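Side-chain contacts in SCO1/SenC family lipoprotein (Bacillus anthracis, PDB 4HDE), which probably acts as a thioredoxin-fold copper-binding or thiol-redox factor in the assembly of cytochrome c oxidase: residues Lys23-Gly26 with Thr27-Lys31; Ala88-Gln91 with Lys92-Asp96; Glu159-Ile162 with Arg163-Arg167; Thr42-Gln45 with Thr46-Pro50. All coordinates share one frame; numbering follows the deposited sequence. Where two conformers were deposited one is given.

Overall arrangement
Interaction 4 (42-50) holds the two cysteines of the family's CxxxC motif and is the likely functional centre. Interaction 2 (88-96) is its direct neighbour, about 14 Å away between centres: Phe93 CE1 lies 3.3 Å from Pro49 O, and Phe89 CB packs on Thr42 CG2 at 3.8 Å. The other two are remote from that motif. Interaction 1 (23-31), where a short hairpin strand runs into a helical turn, lies on the opposite side of the chain's centre, about 25 Å from interaction 4 between centres. Interaction 3 (159-167), in the C-terminal helix, is about 26 Å from interaction 4 between centres. Neither touches any of the other three contacts.

Interaction 1. Residues Lys23-Gly26 with Thr27-Lys31; sequences KPFG and TKDLK
Asp29 reaches back to Gly26, and its OD2 accepts the backbone N-H of Gly26 at 3.0 Å in a fairly straight bond (160°). The donor comes to the anti side of OD2, somewhat out of the carboxylate plane. The other oxygen, OD1, takes a hydrogen from a water 2.8 Å away, and the same water also donates to Pro24 O at 2.8 Å. Gly26 O is gripped twice: Leu30 N approaches it in the carbonyl plane at 3.0 Å, while Asp29 N, at 2.9 Å, stands above that plane. Gly26 is therefore the N-cap of helix 27-30 and Asp29 its third residue, and the bond to OD2 is the half of a capping box that the third residue supplies. With no CB to press on Thr27 N, Gly26 can hold the backbone twist found at this cap. A short acidic side chain suits position 29, since with CG beside its own backbone N (chi1 -50°) it just spans the turn. The cap joins strand 24-26, paired antiparallel with strand 16-18, to the helical turn that precedes the central strand 35-40 of the thioredoxin fold. Phe25 lies across the carboxylate, ring and carboxylate planes only 9° apart, and Asp29 CB sits over the ring face, 3.9 Å from its centroid. Another ring atom, CE2, meets Leu30 CG at 3.8 Å, the two side chains crossing at about a right angle. Leu30 continues inward onto Val72, an apolar setting that fits leucine, and Thr27 OG1 finds its own partner in the backbone N of Phe15.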
loop_
_atom_site.group_PDB
_atom_site.type_symbol
_atom_site.label_atom_id
_atom_site.label_comp_id
_atom_site.label_asym_id
_atom_site.label_seq_id
_atom_site.Cartn_x
_atom_site.Cartn_y
_atom_site.Cartn_z
ATOM N N LYS A 23 -5.220 -6.934 -14.254
ATOM C CA LYS A 23 -4.440 -8.172 -14.221
ATOM C C LYS A 23 -4.315 -8.673 -12.782
ATOM O O LYS A 23 -4.306 -7.875 -11.848
ATOM C CB LYS A 23 -3.036 -7.929 -14.799
ATOM C CG LYS A 23 -3.003 -7.205 -16.131
ATOM C CD LYS A 23 -3.564 -8.071 -17.230
ATOM C CE LYS A 23 -3.639 -7.321 -18.560
ATOM N NZ LYS A 23 -2.311 -7.010 -19.150
ATOM N N PRO A 24 -4.199 -9.993 -12.591
ATOM C CA PRO A 24 -4.039 -10.551 -11.244
ATOM C C PRO A 24 -2.740 -10.117 -10.595
ATOM O O PRO A 24 -1.690 -10.070 -11.238
ATOM C CB PRO A 24 -4.019 -12.067 -11.490
ATOM C CG PRO A 24 -3.518 -12.211 -12.895
ATOM C CD PRO A 24 -4.147 -11.038 -13.627
ATOM N N PHE A 25 -2.807 -9.808 -9.311
ATOM C CA PHE A 25 -1.619 -9.403 -8.578
ATOM C C PHE A 25 -1.807 -9.645 -7.096
ATOM O O PHE A 25 -2.869 -9.373 -6.535
ATOM C CB PHE A 25 -1.316 -7.914 -8.812
ATOM C CG PHE A 25 0.079 -7.505 -8.400
ATOM C CD1 PHE A 25 1.140 -7.664 -9.268
ATOM C CD2 PHE A 25 0.325 -6.989 -7.134
ATOM C CE1 PHE A 25 2.422 -7.292 -8.893
ATOM C CE2 PHE A 25 1.610 -6.626 -6.761
ATOM C CZ PHE A 25 2.649 -6.778 -7.638
ATOM N N GLY A 26 -0.765 -10.145 -6.449
ATOM C CA GLY A 26 -0.786 -10.298 -5.010
ATOM C C GLY A 26 0.421 -11.062 -4.508
ATOM O O GLY A 26 1.529 -10.878 -5.006
ATOM N N THR A 27 0.187 -11.925 -3.528
ATOM C CA THR A 27 1.255 -12.668 -2.874
ATOM C C THR A 27 2.176 -13.385 -3.854
ATOM O O THR A 27 3.397 -13.409 -3.673
ATOM C CB THR A 27 0.657 -13.684 -1.906
ATOM O OG1 THR A 27 -0.294 -13.014 -1.070
ATOM C CG2 THR A 27 1.747 -14.322 -1.042
ATOM N N LYS A 28 1.604 -13.978 -4.893
ATOM C CA LYS A 28 2.399 -14.709 -5.872
ATOM C C LYS A 28 3.515 -13.814 -6.419
ATOM O O LYS A 28 4.647 -14.257 -6.590
ATOM C CB LYS A 28 1.507 -15.222 -7.007
ATOM C CG LYS A 28 2.245 -15.900 -8.149
ATOM C CD LYS A 28 1.275 -16.301 -9.246
ATOM C CE LYS A 28 1.976 -17.050 -10.370
ATOM N NZ LYS A 28 2.873 -16.165 -11.162
ATOM N N ASP A 29 3.191 -12.556 -6.679
ATOM C CA ASP A 29 4.141 -11.604 -7.235
ATOM C C ASP A 29 5.080 -11.034 -6.182
ATOM O O ASP A 29 6.240 -10.757 -6.463
ATOM C CB ASP A 29 3.370 -10.469 -7.902
ATOM C CG ASP A 29 2.316 -10.983 -8.845
ATOM O OD1 ASP A 29 2.642 -11.200 -10.025
ATOM O OD2 ASP A 29 1.181 -11.214 -8.392
ATOM N N LEU A 30 4.566 -10.867 -4.972
ATOM C CA LEU A 30 5.245 -10.107 -3.932
ATOM C C LEU A 30 6.143 -10.934 -3.014
ATOM O O LEU A 30 7.055 -10.391 -2.390
ATOM C CB LEU A 30 4.202 -9.360 -3.099
ATOM C CG LEU A 30 3.442 -8.258 -3.837
ATOM C CD1 LEU A 30 2.180 -7.916 -3.048
ATOM C CD2 LEU A 30 4.313 -7.037 -4.079
ATOM N N LYS A 31 5.885 -12.234 -2.910
ATOM C CA LYS A 31 6.673 -13.092 -2.035
ATOM C C LYS A 31 8.113 -13.153 -2.529
ATOM O O LYS A 31 8.384 -13.593 -3.640
ATOM C CB LYS A 31 6.062 -14.490 -1.950
ATOM C CG LYS A 31 6.769 -15.436 -0.985
ATOM C CD LYS A 31 6.613 -14.969 0.454
ATOM C CE LYS A 31 7.146 -16.001 1.443
ATOM N NZ LYS A 31 6.443 -17.316 1.339
HETATM O O HOH W 1 0.268 -12.128 -11.290
#

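Interaction 2. Residues Ala88-Gln91 with Lys92-Asp96; sequences AFIQ and KFTED
Phe89 and Phe93, one turn apart, meet obliquely, their ring centroids 5.0 Å apart and the planes at 46° to one another. The touch is made by CE2 of Phe93, which stands over one face of the Phe89 ring, toward its rim, 3.6 Å from Phe89 CZ. The edge of the Phe93 ring also rests against the backbone, with CD2 3.3 Å from Phe89 O. Phe89 can rise to this meeting because its CG lies anti to the backbone N (chi1 178°), whereas the CG of Phe93 turns to the side of its own N. Next to them Ile90 sends CG1 to Thr94 CG2 at 3.8 Å; a branched aliphatic chain and a threonine methyl fit closely here.

The backbone sets these positions. Ile90 O accepts Phe93 N at 3.0 Å, the donor well above the carbonyl plane, and a longer, weak bond from Thr94 N. Lys92 N gives another weak bond to Phe89 O. Thr94 then turns the chain, its OG1 accepting Asp96 N at 3.0 Å in a nearly straight bond.

Farther out, Gln59 of helix 48-64 pairs with Thr94 OG1 and with Asp96 O, holding the loop to that helix. Thr52 of the same helix packs on Phe89, Ile90 and Phe93, and Ile90 also covers Trp100 and Leu102. The contact lies at the end of helix 83-90, where an ST turn at Thr94 carries the chain on, in the beta-alpha-beta crossover that joins parallel strands 70-75 and 100-103 of the thioredoxin fold.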
loop_
_atom_site.group_PDB
_atom_site.type_symbol
_atom_site.label_atom_id
_atom_site.label_comp_id
_atom_site.label_asym_id
_atom_site.label_seq_id
_atom_site.Cartn_x
_atom_site.Cartn_y
_atom_site.Cartn_z
ATOM N N ALA A 88 -6.400 5.887 -13.658
ATOM C CA ALA A 88 -6.523 7.330 -13.843
ATOM C C ALA A 88 -6.045 8.087 -12.610
ATOM O O ALA A 88 -5.424 9.149 -12.725
ATOM C CB ALA A 88 -7.957 7.700 -14.177
ATOM N N PHE A 89 -6.329 7.532 -11.439
ATOM C CA PHE A 89 -5.912 8.132 -10.178
ATOM C C PHE A 89 -4.390 8.211 -10.070
ATOM O O PHE A 89 -3.837 9.282 -9.804
ATOM C CB PHE A 89 -6.501 7.345 -8.999
ATOM C CG PHE A 89 -6.084 7.864 -7.637
ATOM C CD1 PHE A 89 -6.769 8.905 -7.040
ATOM C CD2 PHE A 89 -5.019 7.289 -6.956
ATOM C CE1 PHE A 89 -6.394 9.376 -5.790
ATOM C CE2 PHE A 89 -4.644 7.757 -5.708
ATOM C CZ PHE A 89 -5.331 8.795 -5.132
ATOM N N ILE A 90 -3.708 7.094 -10.293
ATOM C CA ILE A 90 -2.264 7.058 -10.044
ATOM C C ILE A 90 -1.468 7.920 -11.028
ATOM O O ILE A 90 -0.398 8.435 -10.691
ATOM C CB ILE A 90 -1.717 5.605 -9.996
ATOM C CG1 ILE A 90 -0.294 5.563 -9.418
ATOM C CG2 ILE A 90 -1.737 4.967 -11.363
ATOM C CD1 ILE A 90 -0.174 6.122 -8.009
ATOM N N GLN A 91 -2.009 8.119 -12.225
ATOM C CA GLN A 91 -1.288 8.875 -13.243
ATOM C C GLN A 91 -0.999 10.320 -12.826
ATOM O O GLN A 91 -0.059 10.931 -13.332
ATOM C CB GLN A 91 -2.005 8.809 -14.597
ATOM C CG GLN A 91 -1.972 7.414 -15.226
ATOM C CD GLN A 91 -2.681 7.344 -16.565
ATOM O OE1 GLN A 91 -3.482 8.214 -16.904
ATOM N NE2 GLN A 91 -2.387 6.301 -17.337
ATOM N N LYS A 92 -1.766 10.850 -11.885
ATOM C CA LYS A 92 -1.524 12.210 -11.427
ATOM C C LYS A 92 -0.226 12.318 -10.634
ATOM O O LYS A 92 0.472 13.337 -10.686
ATOM C CB LYS A 92 -2.689 12.687 -10.566
ATOM C CG LYS A 92 -2.447 14.048 -9.936
ATOM C CD LYS A 92 -3.720 14.617 -9.327
ATOM C CE LYS A 92 -3.451 15.990 -8.735
ATOM N NZ LYS A 92 -4.606 16.913 -8.889
ATOM N N PHE A 93 0.097 11.255 -9.910
ATOM C CA PHE A 93 1.120 11.304 -8.869
ATOM C C PHE A 93 2.494 10.811 -9.267
ATOM O O PHE A 93 3.480 11.170 -8.632
ATOM C CB PHE A 93 0.643 10.507 -7.659
ATOM C CG PHE A 93 -0.639 11.018 -7.085
ATOM C CD1 PHE A 93 -0.658 12.099 -6.218
ATOM C CD2 PHE A 93 -1.844 10.434 -7.443
ATOM C CE1 PHE A 93 -1.862 12.568 -5.703
ATOM C CE2 PHE A 93 -3.041 10.898 -6.935
ATOM C CZ PHE A 93 -3.052 11.966 -6.065
ATOM N N THR A 94 2.549 9.947 -10.271
ATOM C CA THR A 94 3.811 9.351 -10.676
ATOM C C THR A 94 3.768 8.948 -12.138
ATOM O O THR A 94 2.701 8.654 -12.669
ATOM C CB THR A 94 4.173 8.126 -9.810
ATOM O OG1 THR A 94 5.461 7.638 -10.208
ATOM C CG2 THR A 94 3.138 7.019 -9.960
ATOM N N GLU A 95 4.933 8.954 -12.776
ATOM C CA GLU A 95 5.077 8.451 -14.138
ATOM C C GLU A 95 5.660 7.041 -14.145
ATOM O O GLU A 95 5.942 6.481 -15.205
ATOM C CB GLU A 95 5.958 9.388 -14.960
ATOM C CG GLU A 95 5.355 10.767 -15.117
ATOM C CD GLU A 95 6.114 11.630 -16.091
ATOM O OE1 GLU A 95 7.321 11.853 -15.876
ATOM O OE2 GLU A 95 5.498 12.083 -17.077
ATOM N N ASP A 96 5.846 6.474 -12.959
ATOM C CA ASP A 96 6.428 5.151 -12.821
ATOM C C ASP A 96 5.475 4.220 -12.079
ATOM O O ASP A 96 5.267 4.362 -10.879
ATOM C CB ASP A 96 7.764 5.251 -12.076
ATOM C CG ASP A 96 8.506 3.925 -12.000
ATOM O OD1 ASP A 96 8.061 2.933 -12.620
ATOM O OD2 ASP A 96 9.558 3.881 -11.328
#

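Interaction 3. Residues Glu159-Ile162 with Arg163-Arg167; sequences EDII and RDMKR
Arg163 and Asp160, three residues apart, begin a charged network that runs from the exposed arginine inward to the buried Asp164 at the sheet. The charged groups of Arg163 and Asp160 lie side by side with planes 22° apart, and Asp160 CB sits over one face of the guanidinium. Asp160 OD1 is 3.4 Å from Arg163 NH2 but well out of the guanidinium plane, so this salt bridge works through charge alone. A water donates to Asp160 OD1 and accepts from Arg163 NH2, and another accepts from NH1. The directed bonds of Arg163 to protein go to its neighbour: NE, at 3.1 Å, and NH1, at 3.3 Å, grip Asp164 OD1 side-on, both from the same face of the carboxylate. The bend at chi3 (63°) of an otherwise extended chain brings one guanidinium face against Asp160 while the NE and NH1 edge points at Asp164. Asp164 OD2 has its own partner in Tyr150 OH, and this probably helps to keep a buried carboxylate ionised.

Among the apolar contacts, Ile161 CG2 meets the selenomethionine methyl, CE of Met165, at 3.9 Å, the two side chains running alongside, and Ile162 CD1 lies 4.1 Å from Met165 SE. Ile162 CG2 also touches Lys166 CE at 3.9 Å, so the lysine lends its methylenes to packing while NZ goes on to Glu65. Ile161 packs on Tyr150, and Met165 on Leu139 and Leu67.

Backbone bonds tie each residue to the one four ahead; Met165 N to Ile161 O, at 2.9 Å, is typical. As a whole this is an amphipathic alpha-helix, the C-terminal helix 158-169, laid against strands 136-140 and 146-151 of the thioredoxin-fold sheet.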
loop_
_atom_site.group_PDB
_atom_site.type_symbol
_atom_site.label_atom_id
_atom_site.label_comp_id
_atom_site.label_asym_id
_atom_site.label_seq_id
_atom_site.Cartn_x
_atom_site.Cartn_y
_atom_site.Cartn_z
ATOM N N GLU A 159 13.489 9.076 5.764
ATOM C CA GLU A 159 14.823 8.574 6.065
ATOM C C GLU A 159 14.789 7.278 6.878
ATOM O O GLU A 159 15.582 6.372 6.624
ATOM C CB GLU A 159 15.650 9.652 6.772
ATOM C CG GLU A 159 15.934 10.870 5.912
ATOM C CD GLU A 159 14.771 11.858 5.844
ATOM O OE1 GLU A 159 13.806 11.725 6.630
ATOM O OE2 GLU A 159 14.831 12.777 5.001
ATOM N N ASP A 160 13.880 7.188 7.848
ATOM C CA ASP A 160 13.670 5.954 8.617
ATOM C C ASP A 160 13.287 4.796 7.702
ATOM O O ASP A 160 13.805 3.683 7.826
ATOM C CB ASP A 160 12.538 6.137 9.642
ATOM C CG ASP A 160 12.974 6.857 10.912
ATOM O OD1 ASP A 160 14.115 7.346 10.982
ATOM O OD2 ASP A 160 12.146 6.943 11.851
ATOM N N ILE A 161 12.342 5.048 6.804
ATOM C CA ILE A 161 11.883 4.010 5.887
ATOM C C ILE A 161 13.010 3.534 4.979
ATOM O O ILE A 161 13.211 2.328 4.821
ATOM C CB ILE A 161 10.683 4.484 5.049
ATOM C CG1 ILE A 161 9.541 4.928 5.977
ATOM C CG2 ILE A 161 10.225 3.356 4.121
ATOM C CD1 ILE A 161 8.364 5.566 5.265
ATOM N N ILE A 162 13.755 4.472 4.408
ATOM C CA ILE A 162 14.897 4.140 3.568
ATOM C C ILE A 162 15.921 3.297 4.340
ATOM O O ILE A 162 16.446 2.307 3.820
ATOM C CB ILE A 162 15.551 5.422 3.010
ATOM C CG1 ILE A 162 14.633 6.089 1.981
ATOM C CG2 ILE A 162 16.908 5.117 2.399
ATOM C CD1 ILE A 162 14.433 5.274 0.718
ATOM N N ARG A 163 16.218 3.704 5.575
ATOM C CA ARG A 163 17.145 2.971 6.441
ATOM C C ARG A 163 16.682 1.525 6.620
ATOM O O ARG A 163 17.471 0.580 6.510
ATOM C CB ARG A 163 17.246 3.676 7.807
ATOM C CG ARG A 163 18.000 2.918 8.902
ATOM C CD ARG A 163 17.582 3.400 10.300
ATOM N NE ARG A 163 16.169 3.133 10.550
ATOM C CZ ARG A 163 15.423 3.773 11.446
ATOM N NH1 ARG A 163 14.139 3.459 11.581
ATOM N NH2 ARG A 163 15.953 4.735 12.195
ATOM N N ASP A 164 15.404 1.363 6.919
ATOM C CA ASP A 164 14.850 0.030 7.132
ATOM C C ASP A 164 14.874 -0.825 5.855
ATOM O O ASP A 164 15.156 -2.031 5.909
ATOM C CB ASP A 164 13.433 0.130 7.710
ATOM C CG ASP A 164 13.406 0.729 9.114
ATOM O OD1 ASP A 164 14.441 0.719 9.807
ATOM O OD2 ASP A 164 12.327 1.203 9.545
HETATM N N MSE A 165 14.582 -0.209 4.712
HETATM C CA MSE A 165 14.718 -0.899 3.434
HETATM C C MSE A 165 16.142 -1.363 3.202
HETATM O O MSE A 165 16.366 -2.478 2.720
HETATM C CB MSE A 165 14.291 0.009 2.286
HETATM C CG MSE A 165 12.814 0.242 2.170
HETATM SE SE MSE A 165 12.465 1.688 0.934
HETATM C CE MSE A 165 10.566 1.407 0.735
ATOM N N LYS A 166 17.111 -0.508 3.519
ATOM C CA LYS A 166 18.507 -0.883 3.346
ATOM C C LYS A 166 18.871 -2.074 4.216
ATOM O O LYS A 166 19.592 -2.957 3.781
ATOM C CB LYS A 166 19.434 0.293 3.643
ATOM C CG LYS A 166 19.385 1.374 2.586
ATOM C CD LYS A 166 20.399 2.460 2.874
ATOM C CE LYS A 166 20.415 3.500 1.767
ATOM N NZ LYS A 166 21.416 4.564 2.034
ATOM N N ARG A 167 18.341 -2.115 5.434
ATOM C CA ARG A 167 18.597 -3.252 6.308
ATOM C C ARG A 167 18.032 -4.544 5.705
ATOM O O ARG A 167 18.687 -5.586 5.746
ATOM C CB ARG A 167 18.004 -3.014 7.701
ATOM C CG ARG A 167 18.648 -1.894 8.511
ATOM C CD ARG A 167 20.118 -2.147 8.798
ATOM N NE ARG A 167 20.973 -1.653 7.722
ATOM C CZ ARG A 167 21.260 -0.370 7.521
ATOM N NH1 ARG A 167 20.762 0.562 8.326
ATOM N NH2 ARG A 167 22.051 -0.013 6.513
HETATM O O HOH W 2 14.634 7.176 13.842
HETATM O O HOH W 3 13.245 4.666 14.069
#

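Interaction 4. Residues Thr42-Gln45 with Thr46-Pro50; sequences TNCQ and TVCPP
Thr46 gives its backbone N-H to Cys44 SG at 3.3 Å (154°), the first of two bonds that turn the loop around this sulfur. Its OG1 lies 3.6 Å from the same atom. Cys44 SG can be reached in this way because it lies anti to its own backbone N (chi1 177°), turned to the chain that follows. Val47 passes close by, but its backbone N is buried without a hydrogen-bond partner. Cys48 N closes the loop onto Cys44 SG at 3.4 Å, in a fairly straight bond (162°), and its side chain comes back to the first cysteine: the two CB atoms are 3.5 Å apart and the two SG atoms 3.6 Å. Pro49 then adds an apolar edge, its CD 4.4 Å from Cys44 SG; a proline, with no N-H to offer, suits the beginning of helix 48-64.

At that separation the two sulfurs of the CxxxC pair are not joined in a disulfide in this crystal. They are near enough that a modest shift would allow a disulfide or shared copper ligation, consistent with SCO relatives, where a histidine completes the site; His133 touches Cys48 here.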
loop_
_atom_site.group_PDB
_atom_site.type_symbol
_atom_site.label_atom_id
_atom_site.label_comp_id
_atom_site.label_asym_id
_atom_site.label_seq_id
_atom_site.Cartn_x
_atom_site.Cartn_y
_atom_site.Cartn_z
ATOM N N THR A 42 -10.248 6.231 -4.360
ATOM C CA THR A 42 -10.094 7.311 -5.334
ATOM C C THR A 42 -11.046 8.480 -5.127
ATOM O O THR A 42 -10.766 9.582 -5.588
ATOM C CB THR A 42 -10.182 6.827 -6.805
ATOM O OG1 THR A 42 -11.534 6.509 -7.143
ATOM C CG2 THR A 42 -9.291 5.612 -7.030
ATOM N N ASN A 43 -12.157 8.261 -4.434
ATOM C CA ASN A 43 -13.093 9.354 -4.184
ATOM C C ASN A 43 -12.857 10.072 -2.859
ATOM O O ASN A 43 -13.715 10.812 -2.387
ATOM C CB ASN A 43 -14.538 8.869 -4.289
ATOM C CG ASN A 43 -14.977 8.674 -5.727
ATOM O OD1 ASN A 43 -15.249 9.643 -6.441
ATOM N ND2 ASN A 43 -15.039 7.422 -6.166
ATOM N N CYS A 44 -11.688 9.860 -2.271
ATOM C CA CYS A 44 -11.348 10.488 -0.997
ATOM C C CYS A 44 -11.207 12.003 -1.130
ATOM O O CYS A 44 -10.488 12.489 -1.993
ATOM C CB CYS A 44 -10.070 9.886 -0.412
ATOM S SG CYS A 44 -9.559 10.703 1.117
ATOM N N GLN A 45 -11.894 12.739 -0.263
ATOM C CA GLN A 45 -11.878 14.202 -0.298
ATOM C C GLN A 45 -10.868 14.786 0.686
ATOM O O GLN A 45 -10.735 16.010 0.813
ATOM C CB GLN A 45 -13.273 14.752 -0.010
ATOM C CG GLN A 45 -14.298 14.366 -1.057
ATOM C CD GLN A 45 -15.693 14.841 -0.706
ATOM O OE1 GLN A 45 -16.011 15.068 0.464
ATOM N NE2 GLN A 45 -16.535 14.998 -1.721
ATOM N N THR A 46 -10.147 13.910 1.379
ATOM C CA THR A 46 -9.170 14.367 2.363
ATOM C C THR A 46 -7.750 13.820 2.149
ATOM O O THR A 46 -6.965 14.397 1.400
ATOM C CB THR A 46 -9.663 14.146 3.833
ATOM O OG1 THR A 46 -9.809 12.745 4.102
ATOM C CG2 THR A 46 -11.001 14.853 4.079
ATOM N N VAL A 47 -7.420 12.712 2.795
ATOM C CA VAL A 47 -6.016 12.363 2.956
ATOM C C VAL A 47 -5.402 11.463 1.890
ATOM O O VAL A 47 -4.188 11.334 1.842
ATOM C CB VAL A 47 -5.727 11.736 4.338
ATOM C CG1 VAL A 47 -6.087 12.709 5.449
ATOM C CG2 VAL A 47 -6.476 10.422 4.494
ATOM N N CYS A 48 -6.206 10.836 1.035
ATOM C CA CYS A 48 -5.617 9.873 0.100
ATOM C C CYS A 48 -4.713 10.503 -0.965
ATOM O O CYS A 48 -3.656 9.945 -1.279
ATOM C CB CYS A 48 -6.671 8.947 -0.508
ATOM S SG CYS A 48 -7.415 7.801 0.705
ATOM N N PRO A 49 -5.117 11.654 -1.536
ATOM C CA PRO A 49 -4.156 12.250 -2.484
ATOM C C PRO A 49 -2.800 12.637 -1.846
ATOM O O PRO A 49 -1.763 12.280 -2.416
ATOM C CB PRO A 49 -4.929 13.454 -3.056
ATOM C CG PRO A 49 -6.379 13.048 -2.918
ATOM C CD PRO A 49 -6.439 12.308 -1.603
ATOM N N PRO A 50 -2.793 13.307 -0.678
ATOM C CA PRO A 50 -1.464 13.554 -0.089
ATOM C C PRO A 50 -0.727 12.273 0.312
ATOM O O PRO A 50 0.487 12.226 0.162
ATOM C CB PRO A 50 -1.750 14.430 1.131
ATOM C CG PRO A 50 -3.229 14.431 1.311
ATOM C CD PRO A 50 -3.865 14.055 0.003
#